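Local coordinates for protein putative endo-1,4-beta-xylanase (Bacteroides thetaiotaomicron VPI-5482, PDB 5MSX) that probably hydrolyses O-glycosidic bonds of arabinose-containing plant pectin as a family 43 glycoside hydrolase, and binds calcium in its F5/8 type C domain, at residues Phe353-Ala358 against Ser365-Ala370; Gly361-Arg366 against Ile453-Ile458; Glu393-Arg398 against Met427-Thr432. All blocks are in the same frame, centred on the assembly; numbering follows the deposited sequence.

Contact 1: Phe353-Ala358 against Ser365-Ala370. With CA (calcium ion), chain T.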
loop_
_atom_site.group_PDB
_atom_site.type_symbol
_atom_site.label_atom_id
_atom_site.label_comp_id
_atom_site.label_asym_id
_atom_site.label_seq_id
_atom_site.Cartn_x
_atom_site.Cartn_y
_atom_site.Cartn_z
ATOM N N PHE C 353 1.701 51.155 5.302
ATOM C CA PHE C 353 0.600 50.596 4.514
ATOM C C PHE C 353 0.336 51.380 3.245
ATOM O O PHE C 353 -0.790 51.373 2.741
ATOM C CB PHE C 353 -0.646 50.486 5.390
ATOM C CG PHE C 353 -0.471 49.547 6.536
ATOM C CD1 PHE C 353 -0.291 48.175 6.305
ATOM C CD2 PHE C 353 -0.439 50.014 7.857
ATOM C CE1 PHE C 353 -0.110 47.287 7.361
ATOM C CE2 PHE C 353 -0.258 49.123 8.924
ATOM C CZ PHE C 353 -0.086 47.754 8.670
ATOM N N VAL C 354 1.389 52.002 2.710
ATOM C CA VAL C 354 1.264 52.911 1.581
ATOM C C VAL C 354 0.917 52.198 0.259
ATOM O O VAL C 354 1.303 51.043 0.071
ATOM C CB VAL C 354 2.498 53.824 1.409
ATOM C CG1 VAL C 354 2.692 54.703 2.657
ATOM C CG2 VAL C 354 3.768 53.056 1.056
ATOM N N PRO C 355 0.190 52.881 -0.655
ATOM C CA PRO C 355 -0.223 52.305 -1.954
ATOM C C PRO C 355 0.911 51.749 -2.824
ATOM O O PRO C 355 0.727 50.738 -3.488
ATOM C CB PRO C 355 -0.887 53.498 -2.665
ATOM C CG PRO C 355 -1.319 54.408 -1.561
ATOM C CD PRO C 355 -0.212 54.296 -0.554
ATOM N N SER C 356 2.069 52.402 -2.843
ATOM C CA SER C 356 3.221 51.890 -3.594
ATOM C C SER C 356 3.655 50.474 -3.158
ATOM O O SER C 356 4.295 49.755 -3.939
ATOM C CB SER C 356 4.397 52.858 -3.507
ATOM O OG SER C 356 4.776 53.008 -2.146
ATOM N N PHE C 357 3.312 50.080 -1.929
ATOM C CA PHE C 357 3.508 48.684 -1.482
ATOM C C PHE C 357 2.644 47.663 -2.271
ATOM O O PHE C 357 3.010 46.500 -2.347
ATOM C CB PHE C 357 3.311 48.526 0.042
ATOM C CG PHE C 357 4.425 49.131 0.911
ATOM C CD1 PHE C 357 5.644 49.585 0.383
ATOM C CD2 PHE C 357 4.255 49.180 2.303
ATOM C CE1 PHE C 357 6.636 50.093 1.207
ATOM C CE2 PHE C 357 5.252 49.683 3.131
ATOM C CZ PHE C 357 6.439 50.141 2.585
ATOM N N ALA C 358 1.515 48.083 -2.849
ATOM C CA ALA C 358 0.737 47.193 -3.753
ATOM C C ALA C 358 1.491 46.764 -5.038
ATOM O O ALA C 358 1.160 45.725 -5.632
ATOM C CB ALA C 358 -0.585 47.836 -4.109
ATOM N N SER C 365 5.371 43.339 1.745
ATOM C CA SER C 365 4.697 44.617 1.899
ATOM C C SER C 365 3.307 44.652 1.271
ATOM O O SER C 365 3.043 43.983 0.259
ATOM C CB SER C 365 5.540 45.704 1.284
ATOM O OG SER C 365 5.667 45.543 -0.110
ATOM N N ARG C 366 2.437 45.466 1.861
ATOM C CA ARG C 366 1.066 45.590 1.413
ATOM C C ARG C 366 0.536 47.008 1.596
ATOM O O ARG C 366 0.883 47.696 2.577
ATOM C CB ARG C 366 0.169 44.640 2.221
ATOM C CG ARG C 366 0.469 44.699 3.702
ATOM C CD ARG C 366 -0.396 43.764 4.488
ATOM N NE ARG C 366 0.001 43.861 5.874
ATOM C CZ ARG C 366 -0.733 43.496 6.907
ATOM N NH1 ARG C 366 -1.914 42.952 6.732
ATOM N NH2 ARG C 366 -0.258 43.665 8.122
ATOM N N TRP C 367 -0.329 47.412 0.663
ATOM C CA TRP C 367 -1.275 48.524 0.900
ATOM C C TRP C 367 -2.375 48.001 1.776
ATOM O O TRP C 367 -2.800 46.854 1.616
ATOM C CB TRP C 367 -1.870 49.058 -0.406
ATOM C CG TRP C 367 -3.080 49.954 -0.231
ATOM C CD1 TRP C 367 -3.105 51.190 0.344
ATOM C CD2 TRP C 367 -4.424 49.672 -0.625
ATOM N NE1 TRP C 367 -4.379 51.700 0.338
ATOM C CE2 TRP C 367 -5.210 50.802 -0.267
ATOM C CE3 TRP C 367 -5.044 48.591 -1.283
ATOM C CZ2 TRP C 367 -6.599 50.878 -0.518
ATOM C CZ3 TRP C 367 -6.453 48.658 -1.530
ATOM C CH2 TRP C 367 -7.204 49.800 -1.135
ATOM N N MET C 368 -2.831 48.825 2.712
ATOM C CA MET C 368 -4.060 48.583 3.445
ATOM C C MET C 368 -4.849 49.890 3.559
ATOM O O MET C 368 -4.297 50.932 3.950
ATOM C CB MET C 368 -3.775 48.058 4.854
ATOM C CG MET C 368 -3.126 46.676 4.907
ATOM S SD MET C 368 -4.310 45.374 4.580
ATOM C CE MET C 368 -5.338 45.408 6.031
ATOM N N ALA C 369 -6.136 49.830 3.214
ATOM C CA ALA C 369 -7.071 50.932 3.452
ATOM C C ALA C 369 -7.249 51.157 4.956
ATOM O O ALA C 369 -7.113 50.204 5.760
ATOM C CB ALA C 369 -8.425 50.615 2.816
ATOM N N ALA C 370 -7.573 52.398 5.341
ATOM C CA ALA C 370 -7.854 52.703 6.745
ATOM C C ALA C 370 -9.097 51.950 7.231
ATOM O O ALA C 370 -10.016 51.668 6.451
ATOM C CB ALA C 370 -8.013 54.197 6.965
HETATM CA CA CA T . 4.078 44.485 -1.875
#
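F357 and S365 meet in a buried, calcium-bridged contact, where the loop after strand 349-351 folds against the start of strand 367-368. The ion is bound by F357 O at 2.3 Å and by S365 twice, through its O at 2.4 Å and its OG. Standing between the backbone N and the carbonyl carbon (chi1 65°), S365 OG chelates the ion together with the carbonyl of its own residue. S365 CB makes a CH-pi contact over one face of the F357 phenyl, 3.6 Å from F357 CG, and V354 CG2 covers the opposite face, so the ring is held between them. Such a calcium site among the loops at one end of a beta-sandwich is a familiar feature of F5/8 type C (discoidin) domains; here D360, A362, W454 and E455 complete it. Farther along, M368 N donates a long but fairly straight bond to F353 O (3.3 Å, 161°). The F353 ring lies alongside M368, with F353 CD1 3.5 Å from M368 CG, and brings CE1 over a face of the R366 guanidinium, the two planes 73° apart. R366 NE is salt-bridged to E351. W367 crosses P355, W367 CD1 4.1 Å from P355 CG, while its NE1 is hydrogen-bonded to S332 O.

Contact 2: Gly361-Arg366 against Ile453-Ile458. With CA (calcium ion), chain T.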
loop_
_atom_site.group_PDB
_atom_site.type_symbol
_atom_site.label_atom_id
_atom_site.label_comp_id
_atom_site.label_asym_id
_atom_site.label_seq_id
_atom_site.Cartn_x
_atom_site.Cartn_y
_atom_site.Cartn_z
ATOM N N GLY C 361 6.649 44.729 -6.029
ATOM C CA GLY C 361 7.283 43.409 -6.261
ATOM C C GLY C 361 7.794 42.689 -4.984
ATOM O O GLY C 361 8.520 41.712 -5.089
ATOM N N ALA C 362 7.400 43.140 -3.791
ATOM C CA ALA C 362 7.763 42.443 -2.531
ATOM C C ALA C 362 6.526 41.861 -1.859
ATOM O O ALA C 362 5.563 42.564 -1.582
ATOM C CB ALA C 362 8.471 43.408 -1.602
ATOM N N ASN C 363 6.543 40.564 -1.588
ATOM C CA ASN C 363 5.446 39.902 -0.891
ATOM C C ASN C 363 5.371 40.188 0.603
ATOM O O ASN C 363 4.390 39.797 1.228
ATOM C CB ASN C 363 5.525 38.396 -1.084
ATOM C CG ASN C 363 5.217 37.974 -2.499
ATOM O OD1 ASN C 363 4.615 38.706 -3.237
ATOM N ND2 ASN C 363 5.622 36.772 -2.868
ATOM N N GLY C 364 6.392 40.831 1.172
ATOM C CA GLY C 364 6.368 41.260 2.554
ATOM C C GLY C 364 5.664 42.577 2.808
ATOM O O GLY C 364 5.390 42.904 3.954
ATOM N N SER C 365 5.371 43.339 1.745
ATOM C CA SER C 365 4.697 44.617 1.899
ATOM C C SER C 365 3.307 44.652 1.271
ATOM O O SER C 365 3.043 43.983 0.259
ATOM C CB SER C 365 5.540 45.704 1.284
ATOM O OG SER C 365 5.667 45.543 -0.110
ATOM N N ARG C 366 2.437 45.466 1.861
ATOM C CA ARG C 366 1.066 45.590 1.413
ATOM C C ARG C 366 0.536 47.008 1.596
ATOM O O ARG C 366 0.883 47.696 2.577
ATOM C CB ARG C 366 0.169 44.640 2.221
ATOM C CG ARG C 366 0.469 44.699 3.702
ATOM C CD ARG C 366 -0.396 43.764 4.488
ATOM N NE ARG C 366 0.001 43.861 5.874
ATOM C CZ ARG C 366 -0.733 43.496 6.907
ATOM N NH1 ARG C 366 -1.914 42.952 6.732
ATOM N NH2 ARG C 366 -0.258 43.665 8.122
ATOM N N ILE C 453 -3.855 44.955 -0.472
ATOM C CA ILE C 453 -3.174 44.279 -1.555
ATOM C C ILE C 453 -1.668 44.126 -1.241
ATOM O O ILE C 453 -0.946 45.141 -1.029
ATOM C CB ILE C 453 -3.326 45.076 -2.881
ATOM C CG1 ILE C 453 -4.808 45.275 -3.252
ATOM C CG2 ILE C 453 -2.608 44.368 -4.016
ATOM C CD1 ILE C 453 -5.013 45.954 -4.598
ATOM N N TRP C 454 -1.206 42.865 -1.239
ATOM C CA TRP C 454 0.237 42.528 -1.246
ATOM C C TRP C 454 0.929 42.864 -2.571
ATOM O O TRP C 454 1.994 43.492 -2.596
ATOM C CB TRP C 454 0.441 41.029 -0.978
ATOM C CG TRP C 454 -0.010 40.510 0.340
ATOM C CD1 TRP C 454 -1.107 39.762 0.583
ATOM C CD2 TRP C 454 0.651 40.685 1.605
ATOM N NE1 TRP C 454 -1.186 39.442 1.917
ATOM C CE2 TRP C 454 -0.131 40.018 2.575
ATOM C CE3 TRP C 454 1.810 41.368 2.014
ATOM C CZ2 TRP C 454 0.214 39.998 3.938
ATOM C CZ3 TRP C 454 2.147 41.364 3.344
ATOM C CH2 TRP C 454 1.368 40.658 4.294
ATOM N N GLU C 455 0.344 42.410 -3.679
ATOM C CA GLU C 455 0.935 42.593 -5.015
ATOM C C GLU C 455 -0.141 42.718 -6.077
ATOM O O GLU C 455 -1.133 41.992 -6.042
ATOM C CB GLU C 455 1.896 41.445 -5.407
ATOM C CG GLU C 455 3.323 41.577 -4.864
ATOM C CD GLU C 455 3.957 42.925 -5.218
ATOM O OE1 GLU C 455 4.001 43.252 -6.421
ATOM O OE2 GLU C 455 4.374 43.681 -4.304
ATOM N N TRP C 456 0.073 43.631 -7.022
ATOM C CA TRP C 456 -0.865 43.863 -8.116
ATOM C C TRP C 456 -0.015 43.949 -9.355
ATOM O O TRP C 456 0.724 44.916 -9.553
ATOM C CB TRP C 456 -1.683 45.134 -7.887
ATOM C CG TRP C 456 -2.705 45.492 -8.955
ATOM C CD1 TRP C 456 -3.206 44.680 -9.938
ATOM C CD2 TRP C 456 -3.368 46.758 -9.111
ATOM N NE1 TRP C 456 -4.112 45.374 -10.715
ATOM C CE2 TRP C 456 -4.233 46.647 -10.224
ATOM C CE3 TRP C 456 -3.300 47.980 -8.428
ATOM C CZ2 TRP C 456 -5.043 47.710 -10.658
ATOM C CZ3 TRP C 456 -4.103 49.034 -8.858
ATOM C CH2 TRP C 456 -4.960 48.892 -9.967
ATOM N N ASN C 457 -0.084 42.899 -10.158
ATOM C CA ASN C 457 0.756 42.785 -11.356
ATOM C C ASN C 457 -0.112 43.020 -12.580
ATOM O O ASN C 457 -1.208 42.453 -12.696
ATOM C CB ASN C 457 1.405 41.409 -11.432
ATOM C CG ASN C 457 2.341 41.142 -10.266
ATOM O OD1 ASN C 457 2.981 42.031 -9.746
ATOM N ND2 ASN C 457 2.405 39.912 -9.858
ATOM N N ILE C 458 0.395 43.872 -13.455
ATOM C CA ILE C 458 -0.284 44.286 -14.672
ATOM C C ILE C 458 0.604 43.854 -15.825
ATOM O O ILE C 458 1.790 44.146 -15.834
ATOM C CB ILE C 458 -0.487 45.810 -14.670
ATOM C CG1 ILE C 458 -1.509 46.168 -13.580
ATOM C CG2 ILE C 458 -0.918 46.303 -16.047
ATOM C CD1 ILE C 458 -1.865 47.641 -13.468
HETATM CA CA CA T . 4.078 44.485 -1.875
#
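R366 and W454 form the tightly packed half of this contact, running side by side with guanidinium and indole planes only 11° apart; R366 NE is held by the salt bridge to E351. R366 CD lies over the six-membered ring, 3.7 Å from its centroid, in a CH-pi contact offset toward the rim. G364 O meets the indole edge in its plane, and N363 O comes within 3.1 Å of W454 CE3. The other side, around G361 to N363, is looser and partly open to solvent. There E455 bends at chi2 (-54°), and its OE1 receives a weak bond from G361 N (3.1 Å); N363 OD1 merely rests against E455 CG. Between the two halves sits calcium, bound by A362 O at 2.5 Å, W454 O at 2.4 Å and E455 OE2 at 2.6 Å, besides S365, with F357 O and D360 OD1 completing the site. A type I turn from A362 to S365 supplies one set of oxygens. A classic beta bulge, in which W454 and E455 both face Y395, supplies the other: a carbonyl and a carboxylate from consecutive residues. S365 O and W454 O approach to 3.1 Å because both bind the ion; without it these electronegative groups would probably repel, so joining turn to bulge likely depends on calcium.

Contact 3: Glu393-Arg398 against Met427-Thr432. With EDO (1,2-ethanediol), chain B.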
loop_
_atom_site.group_PDB
_atom_site.type_symbol
_atom_site.label_atom_id
_atom_site.label_comp_id
_atom_site.label_asym_id
_atom_site.label_seq_id
_atom_site.Cartn_x
_atom_site.Cartn_y
_atom_site.Cartn_z
ATOM N N GLU C 393 -3.422 40.948 -12.377
ATOM C CA GLU C 393 -3.371 39.876 -11.382
ATOM C C GLU C 393 -3.226 40.520 -10.007
ATOM O O GLU C 393 -2.244 41.228 -9.744
ATOM C CB GLU C 393 -2.215 38.923 -11.703
ATOM C CG GLU C 393 -2.271 38.421 -13.140
ATOM C CD GLU C 393 -1.458 37.159 -13.405
ATOM O OE1 GLU C 393 -0.470 36.890 -12.678
ATOM O OE2 GLU C 393 -1.807 36.454 -14.373
ATOM N N ILE C 394 -4.214 40.275 -9.160
ATOM C CA ILE C 394 -4.307 40.896 -7.857
ATOM C C ILE C 394 -4.166 39.879 -6.738
ATOM O O ILE C 394 -4.976 38.955 -6.599
ATOM C CB ILE C 394 -5.658 41.610 -7.639
ATOM C CG1 ILE C 394 -5.915 42.630 -8.752
ATOM C CG2 ILE C 394 -5.669 42.305 -6.278
ATOM C CD1 ILE C 394 -7.351 43.121 -8.779
ATOM N N TYR C 395 -3.176 40.122 -5.888
ATOM C CA TYR C 395 -2.977 39.323 -4.693
ATOM C C TYR C 395 -3.474 40.120 -3.508
ATOM O O TYR C 395 -2.748 40.970 -2.998
ATOM C CB TYR C 395 -1.494 39.024 -4.547
ATOM C CG TYR C 395 -0.927 38.122 -5.609
ATOM C CD1 TYR C 395 -0.418 38.627 -6.800
ATOM C CD2 TYR C 395 -0.872 36.745 -5.403
ATOM C CE1 TYR C 395 0.109 37.774 -7.774
ATOM C CE2 TYR C 395 -0.333 35.891 -6.354
ATOM C CZ TYR C 395 0.150 36.406 -7.524
ATOM O OH TYR C 395 0.662 35.530 -8.430
ATOM N N PHE C 396 -4.704 39.874 -3.083
ATOM C CA PHE C 396 -5.267 40.576 -1.930
ATOM C C PHE C 396 -4.728 40.045 -0.613
ATOM O O PHE C 396 -4.261 38.892 -0.506
ATOM C CB PHE C 396 -6.813 40.512 -1.876
ATOM C CG PHE C 396 -7.515 41.199 -3.037
ATOM C CD1 PHE C 396 -7.725 42.592 -3.031
ATOM C CD2 PHE C 396 -7.999 40.460 -4.138
ATOM C CE1 PHE C 396 -8.377 43.226 -4.099
ATOM C CE2 PHE C 396 -8.663 41.093 -5.198
ATOM C CZ PHE C 396 -8.839 42.473 -5.177
ATOM N N VAL C 397 -4.868 40.881 0.405
ATOM C CA VAL C 397 -4.572 40.518 1.787
ATOM C C VAL C 397 -5.709 39.647 2.362
ATOM O O VAL C 397 -6.892 39.899 2.093
ATOM C CB VAL C 397 -4.374 41.800 2.648
ATOM C CG1 VAL C 397 -4.278 41.451 4.121
ATOM C CG2 VAL C 397 -3.145 42.554 2.187
ATOM N N ARG C 398 -5.347 38.660 3.183
ATOM C CA ARG C 398 -6.271 37.617 3.660
ATOM C C ARG C 398 -7.083 36.955 2.512
ATOM O O ARG C 398 -8.318 36.848 2.581
ATOM C CB ARG C 398 -7.192 38.107 4.783
ATOM C CG ARG C 398 -7.829 36.948 5.551
ATOM C CD ARG C 398 -8.819 37.436 6.584
ATOM N NE ARG C 398 -8.143 38.021 7.739
ATOM C CZ ARG C 398 -8.751 38.621 8.765
ATOM N NH1 ARG C 398 -10.071 38.740 8.800
ATOM N NH2 ARG C 398 -8.033 39.100 9.767
ATOM N N MET C 427 -12.635 32.588 -3.281
ATOM C CA MET C 427 -11.563 32.286 -2.348
ATOM C C MET C 427 -10.399 31.711 -3.156
ATOM O O MET C 427 -10.272 30.493 -3.302
ATOM C CB MET C 427 -12.028 31.296 -1.256
ATOM C CG MET C 427 -12.817 31.883 -0.084
ATOM S SD MET C 427 -14.519 32.484 -0.355
ATOM C CE MET C 427 -15.337 30.957 -0.843
ATOM N N CYS C 428 -9.575 32.599 -3.707
ATOM C CA CYS C 428 -8.455 32.203 -4.530
ATOM C C CYS C 428 -7.397 33.311 -4.491
ATOM O O CYS C 428 -7.629 34.330 -3.889
ATOM C CB CYS C 428 -8.939 31.945 -5.951
ATOM S SG CYS C 428 -9.398 33.434 -6.870
ATOM N N SER C 429 -6.230 33.096 -5.079
ATOM C CA SER C 429 -5.255 34.182 -5.308
ATOM C C SER C 429 -4.281 33.719 -6.365
ATOM O O SER C 429 -3.889 32.578 -6.325
ATOM C CB SER C 429 -4.463 34.555 -4.036
ATOM O OG SER C 429 -3.787 35.798 -4.233
ATOM N N PRO C 430 -3.891 34.546 -7.316
ATOM C CA PRO C 430 -4.392 35.898 -7.497
ATOM C C PRO C 430 -5.794 35.941 -8.126
ATOM O O PRO C 430 -6.330 34.912 -8.540
ATOM C CB PRO C 430 -3.358 36.520 -8.413
ATOM C CG PRO C 430 -2.825 35.357 -9.226
ATOM C CD PRO C 430 -2.971 34.130 -8.380
ATOM N N HIS C 431 -6.399 37.123 -8.136
ATOM C CA HIS C 431 -7.585 37.393 -8.965
ATOM C C HIS C 431 -7.152 37.975 -10.285
ATOM O O HIS C 431 -6.556 39.059 -10.316
ATOM C CB HIS C 431 -8.508 38.345 -8.243
ATOM C CG HIS C 431 -9.407 37.662 -7.290
ATOM N ND1 HIS C 431 -9.070 37.434 -5.974
ATOM C CD2 HIS C 431 -10.626 37.113 -7.473
ATOM C CE1 HIS C 431 -10.069 36.793 -5.384
ATOM N NE2 HIS C 431 -11.020 36.593 -6.270
ATOM N N THR C 432 -7.424 37.247 -11.367
ATOM C CA THR C 432 -6.936 37.573 -12.699
ATOM C C THR C 432 -8.097 38.071 -13.576
ATOM O O THR C 432 -9.148 37.466 -13.597
ATOM C CB THR C 432 -6.249 36.351 -13.352
ATOM O OG1 THR C 432 -5.071 36.014 -12.612
ATOM C CG2 THR C 432 -5.800 36.656 -14.783
HETATM C C1 EDO B . -6.760 37.123 -2.894
HETATM O O1 EDO B . -6.021 37.578 -4.027
HETATM C C2 EDO B . -8.288 37.052 -3.023
HETATM O O2 EDO B . -9.060 36.543 -1.924
HETATM O O HOH W 1 -2.701 36.981 -1.859
#
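With CG anti to its carbonyl carbon (chi1 -67°) and chi2 of 89° turning the ring plane nearly perpendicular to the plane of CA, CB and CG, the Y395 ring turns one face to P430, whose CB sits over the ring centre, 3.6 Å from the centroid, in a CH-pi contact. P430 CG leans toward the phenol end, 3.6 Å from Y395 CZ, and Y395 OH is hydrogen-bonded to W76 O. A leucine in place of Y395 would probably deprive P430 of its flat support and leave W76 O without this donor. S429 OG, anti to its backbone N (chi1 -166°), comes up beside Y395 CD2. Strands 386-396 and 425-436 run antiparallel here as neighbours in the beta-sandwich of the F5/8 type C domain. I394 and H431 are a hydrogen-bonded pair, I394 N to H431 O 2.9 Å and H431 N to I394 O 2.8 Å, whereas E393 and T432 are a non-hydrogen-bonded pair with their side chains alongside each other; E393 OE2 also has a salt bridge to R391. The cis peptide before P430 interrupts the second strand, and beyond I394 direct pairing gives way to mediated bonds. F396 N donates to O1 of a 1,2-ethanediol, probably from the crystallisation liquor, at 2.8 Å, and that O1 donates to S429 OG. S429 OG in turn donates to a water (2.9 Å), which donates to F396 O (2.8 Å). The F396 and H431 rings meet obliquely; I394 CG2 covers one face of F396, and C428 SG lies over one face of H431.

Contacts 1 and 2 are two sides of one calcium site, and contact 3 lies next to it in the same sheet. Contacts 1 and 2, with centres about 9 Å apart, share S365, R366 and the metal, and are joined by a probable hydrogen bond from W367 N to I453 O (2.9 Å). Contact 3 is nested in the chain loop that contact 2 closes, about 10 Å from it between centres; strand 386-396 pairs with strand 452-458 through Y395 N and E455 O at 2.8 Å. The Y395 side chain, on the strand that pairs with the bulge, lies about 8 Å from calcium. Contacts 1 and 3, about 15 Å apart between centres, touch through R366 CD and V397 CG2. The predicted catalytic residues D36, D154 and E200 belong to none of them.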